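Putative cell adhesion protein (Bacteroides thetaiotaomicron, PDB 4DGU) probably serves as a pilus-related adhesion protein at the surface of a human gut bacterium and carries several zinc-binding sites. Local coordinates at residues Ser30-Ala36 against Phe125-Pro131; Glu44-Ala49 against Tyr80-Leu86. All blocks are in the same frame, centred on the assembly; numbering follows the deposited sequence.

Contact 1. Residues Ser30-Ala36 against Phe125-Pro131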
loop_
_atom_site.group_PDB
_atom_site.type_symbol
_atom_site.label_atom_id
_atom_site.label_comp_id
_atom_site.label_asym_id
_atom_site.label_seq_id
_atom_site.Cartn_x
_atom_site.Cartn_y
_atom_site.Cartn_z
ATOM N N SER A 30 -6.341 6.817 -16.478
ATOM C CA SER A 30 -7.707 6.730 -17.005
ATOM C C SER A 30 -7.706 6.754 -18.549
ATOM O O SER A 30 -8.679 6.317 -19.168
ATOM C CB SER A 30 -8.579 7.857 -16.454
ATOM O OG SER A 30 -8.211 9.101 -17.029
ATOM N N ASN A 31 -6.615 7.283 -19.153
ATOM C CA ASN A 31 -6.404 7.360 -20.601
ATOM C C ASN A 31 -6.403 5.964 -21.219
ATOM O O ASN A 31 -6.860 5.803 -22.344
ATOM C CB ASN A 31 -5.066 8.070 -20.923
ATOM C CG ASN A 31 -4.977 9.508 -20.488
ATOM O OD1 ASN A 31 -4.739 9.830 -19.321
ATOM N ND2 ASN A 31 -5.111 10.412 -21.428
ATOM N N ASP A 32 -5.887 4.951 -20.479
ATOM C CA ASP A 32 -5.811 3.565 -20.920
ATOM C C ASP A 32 -7.189 2.995 -21.225
ATOM O O ASP A 32 -7.348 2.263 -22.210
ATOM C CB ASP A 32 -5.127 2.693 -19.842
ATOM C CG ASP A 32 -3.674 2.998 -19.577
ATOM O OD1 ASP A 32 -3.018 3.563 -20.471
ATOM O OD2 ASP A 32 -3.173 2.598 -18.510
ATOM N N LEU A 33 -8.160 3.292 -20.334
ATOM C CA LEU A 33 -9.532 2.806 -20.375
ATOM C C LEU A 33 -10.360 3.687 -21.247
ATOM O O LEU A 33 -11.221 3.186 -21.977
ATOM C CB LEU A 33 -10.140 2.778 -18.949
ATOM C CG LEU A 33 -9.350 2.023 -17.864
ATOM C CD1 LEU A 33 -9.871 2.335 -16.479
ATOM C CD2 LEU A 33 -9.251 0.502 -18.156
ATOM N N PHE A 34 -10.135 5.019 -21.115
ATOM C CA PHE A 34 -10.840 6.076 -21.812
ATOM C C PHE A 34 -9.859 6.953 -22.604
ATOM O O PHE A 34 -9.482 8.036 -22.136
ATOM C CB PHE A 34 -11.636 6.902 -20.810
ATOM C CG PHE A 34 -12.629 6.084 -20.027
ATOM C CD1 PHE A 34 -13.796 5.623 -20.624
ATOM C CD2 PHE A 34 -12.409 5.794 -18.681
ATOM C CE1 PHE A 34 -14.727 4.883 -19.885
ATOM C CE2 PHE A 34 -13.340 5.054 -17.944
ATOM C CZ PHE A 34 -14.495 4.605 -18.549
ATOM N N PRO A 35 -9.415 6.502 -23.800
ATOM C CA PRO A 35 -8.454 7.319 -24.596
ATOM C C PRO A 35 -9.011 8.693 -24.971
ATOM O O PRO A 35 -10.184 8.790 -25.285
ATOM C CB PRO A 35 -8.206 6.457 -25.849
ATOM C CG PRO A 35 -8.616 5.079 -25.465
ATOM C CD PRO A 35 -9.741 5.234 -24.486
ATOM N N ALA A 36 -8.184 9.754 -24.932
ATOM C CA ALA A 36 -8.616 11.128 -25.258
ATOM C C ALA A 36 -9.267 11.203 -26.649
ATOM O O ALA A 36 -10.268 11.909 -26.789
ATOM C CB ALA A 36 -7.458 12.106 -25.145
ATOM N N PHE A 125 -3.235 14.987 -24.128
ATOM C CA PHE A 125 -4.248 15.271 -23.137
ATOM C C PHE A 125 -4.153 14.422 -21.852
ATOM O O PHE A 125 -4.018 13.192 -21.881
ATOM C CB PHE A 125 -5.642 15.095 -23.739
ATOM C CG PHE A 125 -6.072 16.272 -24.580
ATOM C CD1 PHE A 125 -5.767 16.327 -25.938
ATOM C CD2 PHE A 125 -6.782 17.333 -24.012
ATOM C CE1 PHE A 125 -6.174 17.421 -26.711
ATOM C CE2 PHE A 125 -7.174 18.426 -24.787
ATOM C CZ PHE A 125 -6.870 18.462 -26.129
ATOM N N LYS A 126 -4.197 15.125 -20.720
ATOM C CA LYS A 126 -4.359 14.609 -19.379
ATOM C C LYS A 126 -5.865 14.692 -19.038
ATOM O O LYS A 126 -6.489 15.684 -19.426
ATOM C CB LYS A 126 -3.557 15.466 -18.372
ATOM C CG LYS A 126 -2.052 15.454 -18.516
ATOM C CD LYS A 126 -1.403 16.399 -17.517
ATOM C CE LYS A 126 0.113 16.414 -17.593
ATOM N NZ LYS A 126 0.659 17.525 -16.756
ATOM N N ARG A 127 -6.450 13.701 -18.318
ATOM C CA ARG A 127 -7.827 13.805 -17.807
ATOM C C ARG A 127 -7.677 14.406 -16.402
ATOM O O ARG A 127 -6.971 13.815 -15.573
ATOM C CB ARG A 127 -8.576 12.460 -17.813
ATOM C CG ARG A 127 -10.043 12.553 -17.358
ATOM C CD ARG A 127 -10.840 11.304 -17.678
ATOM N NE ARG A 127 -11.202 11.220 -19.097
ATOM C CZ ARG A 127 -10.634 10.410 -19.996
ATOM N NH1 ARG A 127 -9.692 9.560 -19.632
ATOM N NH2 ARG A 127 -11.031 10.431 -21.262
HETATM N N MSE A 128 -8.245 15.618 -16.174
HETATM C CA MSE A 128 -8.107 16.389 -14.920
HETATM C C MSE A 128 -9.165 16.008 -13.889
HETATM O O MSE A 128 -8.973 16.253 -12.690
HETATM C CB MSE A 128 -8.130 17.907 -15.179
HETATM C CG MSE A 128 -7.260 18.360 -16.367
HETATM SE SE MSE A 128 -5.446 17.647 -16.339
HETATM C CE MSE A 128 -4.719 18.511 -14.687
ATOM N N THR A 129 -10.278 15.409 -14.365
ATOM C CA THR A 129 -11.357 14.852 -13.549
ATOM C C THR A 129 -11.085 13.337 -13.365
ATOM O O THR A 129 -10.149 12.797 -13.978
ATOM C CB THR A 129 -12.714 15.140 -14.170
ATOM O OG1 THR A 129 -12.643 14.756 -15.543
ATOM C CG2 THR A 129 -13.129 16.618 -14.042
ATOM N N VAL A 130 -11.897 12.655 -12.521
ATOM C CA VAL A 130 -11.696 11.248 -12.173
ATOM C C VAL A 130 -12.905 10.404 -12.646
ATOM O O VAL A 130 -13.969 10.527 -12.049
ATOM C CB VAL A 130 -11.416 11.080 -10.630
ATOM C CG1 VAL A 130 -11.199 9.617 -10.232
ATOM C CG2 VAL A 130 -10.225 11.943 -10.177
ATOM N N PRO A 131 -12.784 9.556 -13.705
ATOM C CA PRO A 131 -13.931 8.715 -14.103
ATOM C C PRO A 131 -14.258 7.658 -13.057
ATOM O O PRO A 131 -13.382 7.188 -12.305
ATOM C CB PRO A 131 -13.473 8.045 -15.407
ATOM C CG PRO A 131 -12.197 8.648 -15.778
ATOM C CD PRO A 131 -11.613 9.292 -14.562
#
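Arg127 reaches from its strand to the short helical turn and loop Ser30-Ala36 and grips the carbonyl of Phe34, fastening this segment to the long central strand 120-135 of the fimbrillin-like beta fold, of the transthyretin clan. The arginine side chain leaves with CG anti to the backbone N (chi1 -177°) and bends at its third torsion, which delivers the guanidinium end-on. NH1 lies 2.9 Å from Phe34 O, in the carbonyl plane and on a lone pair; NH2 reaches the same oxygen at 3.0 Å from above that plane. NH1 also donates to Ser30 OG at 3.0 Å, nearly in the guanidinium plane, while Phe34 CB packs over one face. On the remaining nitrogen, NE forms a salt bridge with Glu106, which probably fixes the rotation of the group. A methionine in place of Arg127 would probably leave Phe34 O and Ser30 OG without these donors and Glu106 without this positive partner.

Apolar packing flanks this polar centre: Pro131 CG sits 3.8 Å from Ser30 CB, and Phe34 CE2 rests 3.9 Å from Pro131 CB, the two side chains running past one another head to tail. The other side of the turn makes little contact with the strand and is partly exposed, though the third subunit meets it. There Asp32 points away, pairing with Arg28 of its own chain and of that subunit, and Leu33 stops short of the strand. Asn31 splits its amide: OD1 bonds to Tyr246 of the second subunit, while ND2 bonds to Asp20 and, at 3.0 Å, to Phe125 O, tilted 27° from the carbonyl plane.

Contact 2. Residues Glu44-Ala49 against Tyr80-Leu86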
loop_
_atom_site.group_PDB
_atom_site.type_symbol
_atom_site.label_atom_id
_atom_site.label_comp_id
_atom_site.label_asym_id
_atom_site.label_seq_id
_atom_site.Cartn_x
_atom_site.Cartn_y
_atom_site.Cartn_z
ATOM N N GLU A 44 -15.556 17.801 -32.646
ATOM C CA GLU A 44 -15.497 18.316 -31.284
ATOM C C GLU A 44 -14.641 19.592 -31.270
ATOM O O GLU A 44 -13.676 19.706 -32.035
ATOM C CB GLU A 44 -14.974 17.262 -30.289
ATOM C CG GLU A 44 -15.897 16.062 -30.127
ATOM C CD GLU A 44 -17.346 16.396 -29.814
ATOM O OE1 GLU A 44 -17.623 16.867 -28.687
ATOM O OE2 GLU A 44 -18.197 16.244 -30.720
ATOM N N VAL A 45 -15.047 20.566 -30.448
ATOM C CA VAL A 45 -14.390 21.867 -30.325
ATOM C C VAL A 45 -13.559 21.895 -29.016
ATOM O O VAL A 45 -14.046 21.498 -27.954
ATOM C CB VAL A 45 -15.437 23.038 -30.382
ATOM C CG1 VAL A 45 -14.784 24.413 -30.229
ATOM C CG2 VAL A 45 -16.268 22.983 -31.658
ATOM N N ILE A 46 -12.303 22.372 -29.125
ATOM C CA ILE A 46 -11.361 22.593 -28.019
ATOM C C ILE A 46 -10.976 24.081 -28.000
ATOM O O ILE A 46 -11.030 24.745 -29.040
ATOM C CB ILE A 46 -10.076 21.703 -28.096
ATOM C CG1 ILE A 46 -9.274 21.956 -29.405
ATOM C CG2 ILE A 46 -10.370 20.215 -27.861
ATOM C CD1 ILE A 46 -7.850 21.726 -29.287
ATOM N N SER A 47 -10.584 24.585 -26.819
ATOM C CA SER A 47 -10.033 25.924 -26.647
ATOM C C SER A 47 -8.541 25.755 -26.699
ATOM O O SER A 47 -7.983 25.070 -25.845
ATOM C CB SER A 47 -10.458 26.545 -25.319
ATOM O OG SER A 47 -11.859 26.696 -25.281
HETATM N N MSE A 48 -7.886 26.313 -27.712
HETATM C CA MSE A 48 -6.453 26.163 -27.821
HETATM C C MSE A 48 -5.740 27.520 -27.864
HETATM O O MSE A 48 -6.280 28.480 -28.391
HETATM C CB MSE A 48 -6.131 25.339 -29.055
HETATM C CG MSE A 48 -4.683 24.986 -29.141
HETATM SE SE MSE A 48 -4.280 23.867 -30.629
HETATM C CE MSE A 48 -4.716 25.069 -32.070
ATOM N N ALA A 49 -4.558 27.606 -27.243
ATOM C CA ALA A 49 -3.721 28.799 -27.200
ATOM C C ALA A 49 -2.236 28.441 -27.237
ATOM O O ALA A 49 -1.827 27.362 -26.794
ATOM C CB ALA A 49 -4.003 29.598 -25.937
ATOM N N TYR A 80 -1.547 24.877 -25.480
ATOM C CA TYR A 80 -2.372 24.499 -24.340
ATOM C C TYR A 80 -3.784 24.360 -24.810
ATOM O O TYR A 80 -4.240 25.197 -25.585
ATOM C CB TYR A 80 -2.284 25.547 -23.226
ATOM C CG TYR A 80 -0.883 25.742 -22.699
ATOM C CD1 TYR A 80 -0.346 24.872 -21.754
ATOM C CD2 TYR A 80 -0.075 26.779 -23.168
ATOM C CE1 TYR A 80 0.947 25.043 -21.264
ATOM C CE2 TYR A 80 1.214 26.972 -22.673
ATOM C CZ TYR A 80 1.722 26.100 -21.718
ATOM O OH TYR A 80 3.009 26.243 -21.249
ATOM N N ALA A 81 -4.494 23.314 -24.377
ATOM C CA ALA A 81 -5.858 23.109 -24.835
ATOM C C ALA A 81 -6.773 22.574 -23.743
ATOM O O ALA A 81 -6.358 21.735 -22.942
ATOM C CB ALA A 81 -5.867 22.158 -26.029
ATOM N N HIS A 82 -8.029 23.036 -23.742
ATOM C CA HIS A 82 -9.091 22.583 -22.844
ATOM C C HIS A 82 -10.174 21.867 -23.623
ATOM O O HIS A 82 -10.558 22.319 -24.696
ATOM C CB HIS A 82 -9.718 23.758 -22.066
ATOM C CG HIS A 82 -8.829 24.348 -21.020
ATOM N ND1 HIS A 82 -8.841 23.891 -19.711
ATOM C CD2 HIS A 82 -7.927 25.351 -21.129
ATOM C CE1 HIS A 82 -7.951 24.629 -19.065
ATOM N NE2 HIS A 82 -7.370 25.518 -19.877
ATOM N N TYR A 83 -10.649 20.740 -23.082
ATOM C CA TYR A 83 -11.768 19.981 -23.613
ATOM C C TYR A 83 -12.666 19.555 -22.459
ATOM O O TYR A 83 -12.193 18.899 -21.548
ATOM C CB TYR A 83 -11.387 18.764 -24.476
ATOM C CG TYR A 83 -12.639 18.111 -25.022
ATOM C CD1 TYR A 83 -13.356 18.699 -26.064
ATOM C CD2 TYR A 83 -13.188 16.984 -24.406
ATOM C CE1 TYR A 83 -14.565 18.162 -26.503
ATOM C CE2 TYR A 83 -14.401 16.440 -24.832
ATOM C CZ TYR A 83 -15.080 17.028 -25.889
ATOM O OH TYR A 83 -16.268 16.495 -26.321
ATOM N N PRO A 84 -13.967 19.915 -22.473
ATOM C CA PRO A 84 -14.686 20.728 -23.490
ATOM C C PRO A 84 -14.168 22.183 -23.566
ATOM O O PRO A 84 -13.441 22.621 -22.666
ATOM C CB PRO A 84 -16.145 20.666 -23.004
ATOM C CG PRO A 84 -16.220 19.478 -22.073
ATOM C CD PRO A 84 -14.877 19.479 -21.397
ATOM N N ALA A 85 -14.528 22.928 -24.630
ATOM C CA ALA A 85 -14.108 24.327 -24.829
ATOM C C ALA A 85 -14.551 25.251 -23.668
ATOM O O ALA A 85 -15.571 25.002 -23.026
ATOM C CB ALA A 85 -14.662 24.859 -26.144
ATOM N N LEU A 86 -13.783 26.317 -23.416
ATOM C CA LEU A 86 -14.073 27.303 -22.377
ATOM C C LEU A 86 -15.148 28.290 -22.795
ATOM O O LEU A 86 -15.407 28.461 -23.992
ATOM C CB LEU A 86 -12.809 28.121 -22.053
ATOM C CG LEU A 86 -11.529 27.393 -21.698
ATOM C CD1 LEU A 86 -10.374 28.369 -21.649
ATOM C CD2 LEU A 86 -11.666 26.651 -20.380
HETATM O O HOH W 1 -16.260 22.021 -26.638
#
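Ser47 and His82 pair as antiparallel neighbours in the mixed sheet of the fimbrillin-like domain, where strand 45-50 runs against strand 77-83. Ser47 N donates to His82 O at 3.1 Å and His82 N returns the bond to Ser47 O, making a hydrogen-bonded pair; Ala49 and Tyr80 form the next one. Between them Met48 and Ala81 make a non-hydrogen-bonded pair, where Ala81 CA approaches Ser47 O (3.1 Å) and Met48 CA approaches Tyr80 O in CA-H...O contacts.

Ile46 CD1 meets Ala81 CB at 3.8 Å, and its CG2 rests against Tyr83 CD1, the two side chains crossing at about a right angle. Toward the start of 44-49, Tyr83 extends with CG anti to its backbone N (chi1 -177°), and Val45 O lies at the ring edge. Tyr83 OH donates to Glu44 OE1 at 2.8 Å on the anti side of the carboxylate, whose plane stands 76° from the ring.

Past Tyr83 the partner chain turns through a cis peptide at Pro84, and side chains and solvent take over from the ladder. A water bonds to both Val45 O and Ala85 N, bridging backbones that stand too far apart to pair directly. Ser47 OG, anti to its own carbonyl carbon (chi1 -63°), is placed to accept from Leu86 N.

The side chains of Ile46, Met48 and Ala81 lie on the buried side, where all three touch Leu123 of strand 120-135. Further out, strand 56-59 flanks 45-50 and strand 108-114 flanks 77-83, so both strands are hydrogen-bonded along their other edges as well. His82 NE2 bonds to Leu160 O, while Leu86 lays CD2 over one face of the His82 ring, 3.7 Å above its plane.

In the fold
Contact 1 sits near the centre of the chain and is mostly buried, whereas contact 2, about 15 Å from it between centres, is only partly so. Both reach the same mixed sheet, and both segments of contact 2 fall between those of contact 1 in sequence. Contact 1 pins a turn to a strand by side-chain bonds, chiefly from one arginine and with an asparagine answering from the turn; contact 2 joins two strands mainly by backbone pairing. Subunit partners reach contact 1, while contact 2 is untouched by other chains of the assembly. The Phe125 ring joins the two, its CZ lying 3.8 Å from Ala81 CB.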